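PDB 1JFX: lysozyme M1 from Streptomyces coelicolor, which hydrolyses the beta-1,4 linkages between N-acetylmuramic acid and N-acetylglucosamine in peptidoglycan, acting as both a lysozyme and a diacetylmuramidase. Local coordinates for residues G4-H12 with V22-K33; P159-P170 with F176-A186. All blocks are in the same frame, centred on the assembly; numbering follows the deposited sequence.

In the fold
Both contacts join parallel strand pairs of one curled sheet, the strand wall of the beta-alpha-barrel in this family 25 glycosyl hydrolase domain. Contact 1 pairs the first two strands, contact 2 strands 160-163 and 181-185; strand 196-202 runs antiparallel between strands 6-10 and 181-185, and the contact centres are about 15 Å apart. They meet at the predicted active-site residue D9, whose OD2 lies 2.8 Å from Q183 NE2, a probable hydrogen bond, and packs against W161. A second probable bond links Q6 OE1 to Y184 OH at 2.6 Å, and the rings of F29 and F181 touch. K33 and W161 each lie about 6 Å, side chain to side chain, from D98, also predicted to be catalytic.

Contact 1 of 2, residues G4-H12 with V22-K33; sequences GVQGIDVSH and VKSAGMSFAYIK
Q6 O receives the N-H of S28 at 2.8 Å, nearly straight at 169° and close to the direction of its C=O bond. On the neighbouring peptide, Q6 N donates to a water that itself donates to G26 O and also hydrogen-bonds S28 OG, so the backbone around Q6 and S28 is held directly and through solvent. Four further backbone bonds continue the parallel ladder: I8 N to F29 O, Y31 N to I8 O, V10 N to Y31 O and K33 N to V10 O. Together with helix 19-24 the strands form a beta-alpha-beta unit, the first of the barrel. The helix ends in a Schellman motif at G26.

The F29 ring lies flat over G7, whose CA sits 3.5 Å from the ring centroid and almost on its normal, a CH-pi contact. A chi1 of 70° folds the ring back over the neighbouring strand, while V5 CG1 meets its edge 4.0 Å from CD2. On the face bearing I8 and A30, I8 CD1 and V22 CG1 meet tip to tip at 3.8 Å, and I8 CG2 packs against M27 CE at 3.7 Å. D9, predicted to be catalytic, has its CB beside Y31. The ladder holds the D9 backbone in register, and the bonds of OD2 to N200 and Q183, from strands 196-202 and 181-185, would be expected to limit rotation of its carboxylate.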
loop_
_atom_site.group_PDB
_atom_site.type_symbol
_atom_site.label_atom_id
_atom_site.label_comp_id
_atom_site.label_asym_id
_atom_site.label_seq_id
_atom_site.Cartn_x
_atom_site.Cartn_y
_atom_site.Cartn_z
ATOM N N GLY A 4 19.155 -0.371 4.356
ATOM C CA GLY A 4 18.619 0.908 3.935
ATOM C C GLY A 4 17.345 1.314 4.658
ATOM O O GLY A 4 17.118 0.934 5.817
ATOM N N VAL A 5 16.522 2.099 3.967
ATOM C CA VAL A 5 15.270 2.604 4.520
ATOM C C VAL A 5 14.267 1.448 4.677
ATOM O O VAL A 5 13.947 0.742 3.720
ATOM C CB VAL A 5 14.704 3.729 3.618
ATOM C CG1 VAL A 5 13.340 4.187 4.141
ATOM C CG2 VAL A 5 15.690 4.926 3.597
ATOM N N GLN A 6 13.771 1.282 5.899
ATOM C CA GLN A 6 12.878 0.172 6.249
ATOM C C GLN A 6 11.545 0.613 6.826
ATOM O O GLN A 6 11.434 1.698 7.391
ATOM C CB GLN A 6 13.584 -0.708 7.289
ATOM C CG GLN A 6 14.798 -1.452 6.761
ATOM C CD GLN A 6 14.398 -2.642 5.922
ATOM O OE1 GLN A 6 13.562 -3.462 6.339
ATOM N NE2 GLN A 6 14.992 -2.757 4.728
ATOM N N GLY A 7 10.538 -0.247 6.698
ATOM C CA GLY A 7 9.232 0.086 7.247
ATOM C C GLY A 7 8.406 -1.154 7.497
ATOM O O GLY A 7 8.885 -2.281 7.321
ATOM N N ILE A 8 7.166 -0.951 7.917
ATOM C CA ILE A 8 6.252 -2.066 8.149
ATOM C C ILE A 8 4.887 -1.694 7.618
ATOM O O ILE A 8 4.668 -0.568 7.181
ATOM C CB ILE A 8 6.088 -2.389 9.664
ATOM C CG1 ILE A 8 5.529 -1.170 10.415
ATOM C CG2 ILE A 8 7.432 -2.829 10.268
ATOM C CD1 ILE A 8 5.185 -1.464 11.887
ATOM N N ASP A 9 3.980 -2.660 7.584
ATOM C CA ASP A 9 2.592 -2.362 7.222
ATOM C C ASP A 9 1.798 -3.203 8.199
ATOM O O ASP A 9 2.226 -4.299 8.596
ATOM C CB ASP A 9 2.243 -2.662 5.755
ATOM C CG ASP A 9 2.376 -4.121 5.389
ATOM O OD1 ASP A 9 1.433 -4.915 5.638
ATOM O OD2 ASP A 9 3.439 -4.459 4.835
ATOM N N VAL A 10 0.670 -2.664 8.638
ATOM C CA VAL A 10 -0.135 -3.341 9.642
ATOM C C VAL A 10 -1.621 -3.138 9.421
ATOM O O VAL A 10 -2.028 -2.265 8.672
ATOM C CB VAL A 10 0.159 -2.780 11.058
ATOM C CG1 VAL A 10 1.633 -2.874 11.377
ATOM C CG2 VAL A 10 -0.291 -1.316 11.143
ATOM N N SER A 11 -2.414 -3.960 10.107
ATOM C CA SER A 11 -3.865 -3.875 10.069
ATOM C C SER A 11 -4.315 -4.261 11.474
ATOM O O SER A 11 -3.486 -4.416 12.373
ATOM C CB SER A 11 -4.466 -4.839 9.046
ATOM O OG SER A 11 -4.263 -6.198 9.411
ATOM N N HIS A 12 -5.618 -4.429 11.672
ATOM C CA HIS A 12 -6.105 -4.781 13.003
ATOM C C HIS A 12 -5.503 -6.108 13.480
ATOM O O HIS A 12 -5.481 -6.377 14.679
ATOM C CB HIS A 12 -7.638 -4.880 13.019
ATOM C CG HIS A 12 -8.153 -6.229 12.646
ATOM N ND1 HIS A 12 -8.106 -6.716 11.358
ATOM C CD2 HIS A 12 -8.656 -7.226 13.409
ATOM C CE1 HIS A 12 -8.556 -7.958 11.343
ATOM N NE2 HIS A 12 -8.896 -8.291 12.576
ATOM N N VAL A 22 8.253 1.247 17.525
ATOM C CA VAL A 22 8.468 0.922 16.109
ATOM C C VAL A 22 9.521 1.888 15.560
ATOM O O VAL A 22 10.430 1.498 14.824
ATOM C CB VAL A 22 7.150 1.058 15.300
ATOM C CG1 VAL A 22 7.431 0.949 13.797
ATOM C CG2 VAL A 22 6.174 -0.029 15.726
ATOM N N LYS A 23 9.389 3.159 15.926
ATOM C CA LYS A 23 10.337 4.173 15.490
ATOM C C LYS A 23 11.726 3.918 16.081
ATOM O O LYS A 23 12.724 3.985 15.368
ATOM C CB LYS A 23 9.872 5.566 15.919
ATOM C CG LYS A 23 10.818 6.708 15.531
ATOM C CD LYS A 23 10.679 7.059 14.042
ATOM C CE LYS A 23 11.481 8.309 13.669
ATOM N NZ LYS A 23 12.940 8.108 13.863
ATOM N N SER A 24 11.801 3.620 17.378
ATOM C CA SER A 24 13.128 3.409 17.969
ATOM C C SER A 24 13.796 2.130 17.458
ATOM O O SER A 24 15.019 1.989 17.540
ATOM C CB SER A 24 13.063 3.414 19.500
ATOM O OG SER A 24 12.356 2.307 19.997
ATOM N N ALA A 25 12.991 1.217 16.924
ATOM C CA ALA A 25 13.500 -0.023 16.343
ATOM C C ALA A 25 14.230 0.283 15.029
ATOM O O ALA A 25 14.906 -0.588 14.479
ATOM C CB ALA A 25 12.350 -1.002 16.073
ATOM N N GLY A 26 14.063 1.505 14.525
ATOM C CA GLY A 26 14.721 1.914 13.298
ATOM C C GLY A 26 13.837 2.030 12.068
ATOM O O GLY A 26 14.332 2.276 10.970
ATOM N N MET A 27 12.534 1.842 12.228
ATOM C CA MET A 27 11.622 1.949 11.092
ATOM C C MET A 27 11.423 3.411 10.717
ATOM O O MET A 27 11.312 4.281 11.595
ATOM C CB MET A 27 10.268 1.324 11.436
ATOM C CG MET A 27 10.350 -0.150 11.788
ATOM S SD MET A 27 10.998 -1.107 10.384
ATOM C CE MET A 27 11.028 -2.788 11.116
ATOM N N SER A 28 11.370 3.671 9.414
ATOM C CA SER A 28 11.173 5.023 8.890
ATOM C C SER A 28 9.746 5.279 8.395
ATOM O O SER A 28 9.277 6.425 8.394
ATOM C CB SER A 28 12.114 5.279 7.706
ATOM O OG SER A 28 13.481 5.194 8.072
ATOM N N PHE A 29 9.062 4.222 7.969
ATOM C CA PHE A 29 7.730 4.383 7.404
ATOM C C PHE A 29 6.800 3.218 7.701
ATOM O O PHE A 29 7.229 2.159 8.159
ATOM C CB PHE A 29 7.849 4.563 5.871
ATOM C CG PHE A 29 8.271 3.305 5.126
ATOM C CD1 PHE A 29 7.319 2.379 4.701
ATOM C CD2 PHE A 29 9.618 3.046 4.862
ATOM C CE1 PHE A 29 7.702 1.212 4.029
ATOM C CE2 PHE A 29 10.011 1.886 4.192
ATOM C CZ PHE A 29 9.044 0.964 3.774
ATOM N N ALA A 30 5.516 3.439 7.440
ATOM C CA ALA A 30 4.520 2.405 7.625
ATOM C C ALA A 30 3.270 2.659 6.795
ATOM O O ALA A 30 2.891 3.802 6.561
ATOM C CB ALA A 30 4.125 2.300 9.110
ATOM N N TYR A 31 2.659 1.574 6.329
ATOM C CA TYR A 31 1.371 1.659 5.654
ATOM C C TYR A 31 0.414 0.966 6.619
ATOM O O TYR A 31 0.744 -0.060 7.215
ATOM C CB TYR A 31 1.393 0.997 4.280
ATOM C CG TYR A 31 1.714 2.012 3.199
ATOM C CD1 TYR A 31 0.816 3.047 2.893
ATOM C CD2 TYR A 31 2.916 1.949 2.489
ATOM C CE1 TYR A 31 1.109 3.991 1.900
ATOM C CE2 TYR A 31 3.212 2.887 1.500
ATOM C CZ TYR A 31 2.308 3.900 1.208
ATOM O OH TYR A 31 2.597 4.804 0.210
ATOM N N ILE A 32 -0.765 1.561 6.778
ATOM C CA ILE A 32 -1.780 1.110 7.732
ATOM C C ILE A 32 -3.112 0.822 7.034
ATOM O O ILE A 32 -3.612 1.659 6.286
ATOM C CB ILE A 32 -1.989 2.234 8.776
ATOM C CG1 ILE A 32 -0.653 2.524 9.469
ATOM C CG2 ILE A 32 -3.094 1.858 9.778
ATOM C CD1 ILE A 32 -0.584 3.908 10.142
ATOM N N LYS A 33 -3.704 -0.342 7.283
ATOM C CA LYS A 33 -4.963 -0.641 6.620
ATOM C C LYS A 33 -6.074 0.284 7.101
ATOM O O LYS A 33 -6.257 0.482 8.305
ATOM C CB LYS A 33 -5.376 -2.083 6.865
ATOM C CG LYS A 33 -6.603 -2.496 6.040
ATOM C CD LYS A 33 -6.816 -3.994 6.096
ATOM C CE LYS A 33 -7.986 -4.408 5.224
ATOM N NZ LYS A 33 -7.995 -5.899 5.085
HETATM O O HOH W 1 14.695 2.717 8.292
#

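Contact 2 of 2, residues P159-P170 with F176-A186; sequences PFWVAHWGVSAP and FPTWTFWQYSA
F160 O accepts two backbone N-H groups, T180 N at 2.7 Å and in the carbonyl plane and, more loosely, F181 N. Farther along, V162 N bonds F181 O, Q183 N bonds V162 O and H164 N bonds Q183 O, before G166 N closes on Y184 O. Two indoles add side-chain bonds. W182 gives its NE1 proton to H164 O at 2.9 Å, within the ring plane. W165 NE1 donates to Q183 OE1 at 2.9 Å; the oxygen again lies in the indole plane, but the donor stands above the plane of the amide carbonyl. OE1 also bonds Y138, and NE2 has D9 as its partner, so both ends of the amide are held. With chi1 at -169° and an extended chain beyond CG, Q183 runs alongside W165, both pointing the same way.

These rungs join parallel strands 160-163 and 181-185 of the beta-alpha-barrel, yet no helix lies between the two strands, so a long loop makes the connection where a classical beta-alpha-barrel has a helix. On the face bearing Q183, the W161 indole takes F181 CB over its five-membered ring and the F181 ring edge-on. W161 NE1 bonds N200.

P170 fits into the corner formed by two indoles: its CD sits 3.5 Å from the centroid of the six-membered ring of W182, and its CG lies over the five-membered ring of W179. Y184 CB covers the opposite face of W182. Near the start of the pairing, the F160 and F176 rings form an offset stack, their centroids 4.2 Å apart and planes at 3°. At the far end A186 CB rests on the six-membered ring of W165, 3.8 Å from its centroid.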
loop_
_atom_site.group_PDB
_atom_site.type_symbol
_atom_site.label_atom_id
_atom_site.label_comp_id
_atom_site.label_asym_id
_atom_site.label_seq_id
_atom_site.Cartn_x
_atom_site.Cartn_y
_atom_site.Cartn_z
ATOM N N PRO A 159 3.368 4.138 -8.467
ATOM C CA PRO A 159 4.597 3.545 -7.925
ATOM C C PRO A 159 4.199 2.094 -7.597
ATOM O O PRO A 159 3.032 1.817 -7.275
ATOM C CB PRO A 159 4.847 4.350 -6.651
ATOM C CG PRO A 159 4.268 5.703 -6.981
ATOM C CD PRO A 159 3.005 5.380 -7.744
ATOM N N PHE A 160 5.156 1.173 -7.649
ATOM C CA PHE A 160 4.870 -0.240 -7.411
ATOM C C PHE A 160 5.364 -0.752 -6.060
ATOM O O PHE A 160 6.537 -0.608 -5.723
ATOM C CB PHE A 160 5.514 -1.036 -8.572
ATOM C CG PHE A 160 5.335 -2.535 -8.505
ATOM C CD1 PHE A 160 4.088 -3.106 -8.266
ATOM C CD2 PHE A 160 6.415 -3.374 -8.777
ATOM C CE1 PHE A 160 3.923 -4.497 -8.306
ATOM C CE2 PHE A 160 6.260 -4.770 -8.822
ATOM C CZ PHE A 160 5.014 -5.329 -8.587
ATOM N N TRP A 161 4.453 -1.330 -5.280
ATOM C CA TRP A 161 4.806 -1.926 -3.991
ATOM C C TRP A 161 4.615 -3.428 -4.211
ATOM O O TRP A 161 3.494 -3.937 -4.255
ATOM C CB TRP A 161 3.888 -1.401 -2.890
ATOM C CG TRP A 161 4.119 -2.021 -1.541
ATOM C CD1 TRP A 161 5.111 -2.891 -1.178
ATOM C CD2 TRP A 161 3.311 -1.823 -0.380
ATOM N NE1 TRP A 161 4.967 -3.249 0.146
ATOM C CE2 TRP A 161 3.864 -2.607 0.657
ATOM C CE3 TRP A 161 2.162 -1.059 -0.121
ATOM C CZ2 TRP A 161 3.306 -2.651 1.940
ATOM C CZ3 TRP A 161 1.603 -1.100 1.150
ATOM C CH2 TRP A 161 2.174 -1.891 2.168
ATOM N N VAL A 162 5.728 -4.133 -4.368
ATOM C CA VAL A 162 5.690 -5.558 -4.661
ATOM C C VAL A 162 5.751 -6.442 -3.436
ATOM O O VAL A 162 6.575 -6.231 -2.552
ATOM C CB VAL A 162 6.843 -5.934 -5.634
ATOM C CG1 VAL A 162 8.184 -5.498 -5.071
ATOM C CG2 VAL A 162 6.824 -7.438 -5.919
ATOM N N ALA A 163 4.860 -7.427 -3.391
ATOM C CA ALA A 163 4.859 -8.383 -2.291
ATOM C C ALA A 163 5.577 -9.622 -2.813
ATOM O O ALA A 163 5.099 -10.262 -3.740
ATOM C CB ALA A 163 3.422 -8.740 -1.886
ATOM N N HIS A 164 6.736 -9.935 -2.243
ATOM C CA HIS A 164 7.489 -11.118 -2.658
ATOM C C HIS A 164 8.338 -11.518 -1.469
ATOM O O HIS A 164 9.440 -10.989 -1.235
ATOM C CB HIS A 164 8.359 -10.818 -3.881
ATOM C CG HIS A 164 8.844 -12.052 -4.563
ATOM N ND1 HIS A 164 9.487 -12.037 -5.785
ATOM C CD2 HIS A 164 8.753 -13.352 -4.198
ATOM C CE1 HIS A 164 9.766 -13.279 -6.143
ATOM N NE2 HIS A 164 9.331 -14.096 -5.198
ATOM N N TRP A 165 7.795 -12.451 -0.697
ATOM C CA TRP A 165 8.457 -12.880 0.520
ATOM C C TRP A 165 9.561 -13.902 0.341
ATOM O O TRP A 165 9.530 -14.720 -0.577
ATOM C CB TRP A 165 7.433 -13.466 1.503
ATOM C CG TRP A 165 6.184 -12.645 1.691
ATOM C CD1 TRP A 165 6.079 -11.277 1.667
ATOM C CD2 TRP A 165 4.872 -13.137 1.999
ATOM N NE1 TRP A 165 4.791 -10.895 1.944
ATOM C CE2 TRP A 165 4.029 -12.013 2.152
ATOM C CE3 TRP A 165 4.328 -14.421 2.162
ATOM C CZ2 TRP A 165 2.667 -12.130 2.464
ATOM C CZ3 TRP A 165 2.976 -14.537 2.473
ATOM C CH2 TRP A 165 2.164 -13.397 2.620
ATOM N N GLY A 166 10.528 -13.838 1.247
ATOM C CA GLY A 166 11.617 -14.799 1.273
ATOM C C GLY A 166 12.639 -14.861 0.160
ATOM O O GLY A 166 13.314 -15.880 0.022
ATOM N N VAL A 167 12.761 -13.810 -0.638
ATOM C CA VAL A 167 13.752 -13.812 -1.705
ATOM C C VAL A 167 14.753 -12.688 -1.480
ATOM O O VAL A 167 14.456 -11.715 -0.781
ATOM C CB VAL A 167 13.098 -13.661 -3.102
ATOM C CG1 VAL A 167 12.299 -14.927 -3.432
ATOM C CG2 VAL A 167 12.183 -12.435 -3.133
ATOM N N SER A 168 15.929 -12.819 -2.091
ATOM C CA SER A 168 16.980 -11.823 -1.918
ATOM C C SER A 168 16.705 -10.492 -2.621
ATOM O O SER A 168 17.224 -9.460 -2.212
ATOM C CB SER A 168 18.325 -12.397 -2.376
ATOM O OG SER A 168 18.325 -12.645 -3.757
ATOM N N ALA A 169 15.889 -10.537 -3.669
ATOM C CA ALA A 169 15.505 -9.367 -4.461
ATOM C C ALA A 169 14.168 -9.762 -5.087
ATOM O O ALA A 169 13.967 -10.924 -5.447
ATOM C CB ALA A 169 16.554 -9.087 -5.546
ATOM N N PRO A 170 13.247 -8.804 -5.247
ATOM C CA PRO A 170 11.940 -9.134 -5.823
ATOM C C PRO A 170 11.853 -9.237 -7.331
ATOM O O PRO A 170 12.553 -8.526 -8.053
ATOM C CB PRO A 170 11.049 -8.015 -5.287
ATOM C CG PRO A 170 11.981 -6.812 -5.370
ATOM C CD PRO A 170 13.345 -7.366 -4.925
ATOM N N PHE A 176 6.024 -2.655 -14.800
ATOM C CA PHE A 176 6.517 -1.627 -13.883
ATOM C C PHE A 176 8.012 -1.413 -14.169
ATOM O O PHE A 176 8.747 -2.366 -14.414
ATOM C CB PHE A 176 6.264 -2.046 -12.431
ATOM C CG PHE A 176 4.800 -2.069 -12.074
ATOM C CD1 PHE A 176 4.098 -0.873 -11.913
ATOM C CD2 PHE A 176 4.100 -3.274 -12.001
ATOM C CE1 PHE A 176 2.718 -0.874 -11.696
ATOM C CE2 PHE A 176 2.718 -3.285 -11.785
ATOM C CZ PHE A 176 2.027 -2.081 -11.634
ATOM N N PRO A 177 8.471 -0.149 -14.177
ATOM C CA PRO A 177 9.876 0.165 -14.451
ATOM C C PRO A 177 10.847 -0.237 -13.344
ATOM O O PRO A 177 12.042 -0.402 -13.583
ATOM C CB PRO A 177 9.853 1.672 -14.688
ATOM C CG PRO A 177 8.755 2.124 -13.742
ATOM C CD PRO A 177 7.678 1.081 -13.978
ATOM N N THR A 178 10.318 -0.373 -12.135
ATOM C CA THR A 178 11.106 -0.748 -10.971
ATOM C C THR A 178 10.125 -0.861 -9.810
ATOM O O THR A 178 8.922 -0.642 -9.989
ATOM C CB THR A 178 12.163 0.347 -10.615
ATOM O OG1 THR A 178 13.038 -0.149 -9.601
ATOM C CG2 THR A 178 11.492 1.630 -10.113
ATOM N N TRP A 179 10.623 -1.225 -8.634
ATOM C CA TRP A 179 9.748 -1.281 -7.473
ATOM C C TRP A 179 10.089 -0.090 -6.588
ATOM O O TRP A 179 11.235 0.363 -6.560
ATOM C CB TRP A 179 9.933 -2.586 -6.681
ATOM C CG TRP A 179 11.333 -2.850 -6.222
ATOM C CD1 TRP A 179 12.318 -3.475 -6.925
ATOM C CD2 TRP A 179 11.891 -2.537 -4.935
ATOM N NE1 TRP A 179 13.456 -3.577 -6.161
ATOM C CE2 TRP A 179 13.223 -3.011 -4.933
ATOM C CE3 TRP A 179 11.391 -1.905 -3.784
ATOM C CZ2 TRP A 179 14.065 -2.878 -3.828
ATOM C CZ3 TRP A 179 12.229 -1.773 -2.684
ATOM C CH2 TRP A 179 13.548 -2.255 -2.714
ATOM N N THR A 180 9.080 0.420 -5.879
ATOM C CA THR A 180 9.252 1.545 -4.965
ATOM C C THR A 180 9.276 1.011 -3.526
ATOM O O THR A 180 10.118 1.414 -2.728
ATOM C CB THR A 180 8.121 2.574 -5.168
ATOM O OG1 THR A 180 8.253 3.148 -6.478
ATOM C CG2 THR A 180 8.205 3.698 -4.125
ATOM N N PHE A 181 8.354 0.107 -3.206
ATOM C CA PHE A 181 8.334 -0.544 -1.889
ATOM C C PHE A 181 8.348 -2.037 -2.165
ATOM O O PHE A 181 7.881 -2.486 -3.218
ATOM C CB PHE A 181 7.064 -0.204 -1.098
ATOM C CG PHE A 181 7.002 1.222 -0.640
ATOM C CD1 PHE A 181 7.728 1.638 0.473
ATOM C CD2 PHE A 181 6.207 2.138 -1.305
ATOM C CE1 PHE A 181 7.656 2.947 0.918
ATOM C CE2 PHE A 181 6.126 3.462 -0.862
ATOM C CZ PHE A 181 6.846 3.866 0.242
ATOM N N TRP A 182 8.878 -2.811 -1.222
ATOM C CA TRP A 182 8.918 -4.256 -1.386
ATOM C C TRP A 182 8.642 -4.928 -0.045
ATOM O O TRP A 182 9.368 -4.724 0.929
ATOM C CB TRP A 182 10.285 -4.676 -1.946
ATOM C CG TRP A 182 10.631 -6.138 -1.836
ATOM C CD1 TRP A 182 9.777 -7.212 -1.890
ATOM C CD2 TRP A 182 11.945 -6.676 -1.649
ATOM N NE1 TRP A 182 10.495 -8.387 -1.746
ATOM C CE2 TRP A 182 11.823 -8.081 -1.597
ATOM C CE3 TRP A 182 13.217 -6.100 -1.518
ATOM C CZ2 TRP A 182 12.928 -8.920 -1.415
ATOM C CZ3 TRP A 182 14.313 -6.934 -1.339
ATOM C CH2 TRP A 182 14.157 -8.330 -1.286
ATOM N N GLN A 183 7.557 -5.699 0.005
ATOM C CA GLN A 183 7.200 -6.430 1.222
ATOM C C GLN A 183 7.940 -7.760 1.094
ATOM O O GLN A 183 7.570 -8.599 0.270
ATOM C CB GLN A 183 5.695 -6.671 1.271
ATOM C CG GLN A 183 5.188 -7.176 2.619
ATOM C CD GLN A 183 3.715 -7.472 2.534
ATOM O OE1 GLN A 183 3.311 -8.417 1.850
ATOM N NE2 GLN A 183 2.893 -6.647 3.190
ATOM N N TYR A 184 8.969 -7.951 1.917
ATOM C CA TYR A 184 9.807 -9.149 1.830
ATOM C C TYR A 184 9.584 -10.194 2.902
ATOM O O TYR A 184 10.191 -11.271 2.865
ATOM C CB TYR A 184 11.287 -8.736 1.798
ATOM C CG TYR A 184 11.763 -7.998 3.031
ATOM C CD1 TYR A 184 12.203 -8.695 4.149
ATOM C CD2 TYR A 184 11.763 -6.596 3.079
ATOM C CE1 TYR A 184 12.631 -8.032 5.286
ATOM C CE2 TYR A 184 12.195 -5.913 4.228
ATOM C CZ TYR A 184 12.628 -6.652 5.324
ATOM O OH TYR A 184 13.081 -6.040 6.458
ATOM N N SER A 185 8.723 -9.880 3.860
ATOM C CA SER A 185 8.401 -10.828 4.915
ATOM C C SER A 185 7.066 -10.504 5.548
ATOM O O SER A 185 6.695 -9.335 5.647
ATOM C CB SER A 185 9.461 -10.807 6.012
ATOM O OG SER A 185 9.115 -11.712 7.055
ATOM N N ALA A 186 6.353 -11.549 5.960
ATOM C CA ALA A 186 5.088 -11.385 6.651
ATOM C C ALA A 186 5.256 -11.968 8.050
ATOM O O ALA A 186 4.299 -12.021 8.823
ATOM C CB ALA A 186 3.967 -12.123 5.908
HETATM O O HOH W 2 7.787 1.600 -8.728
#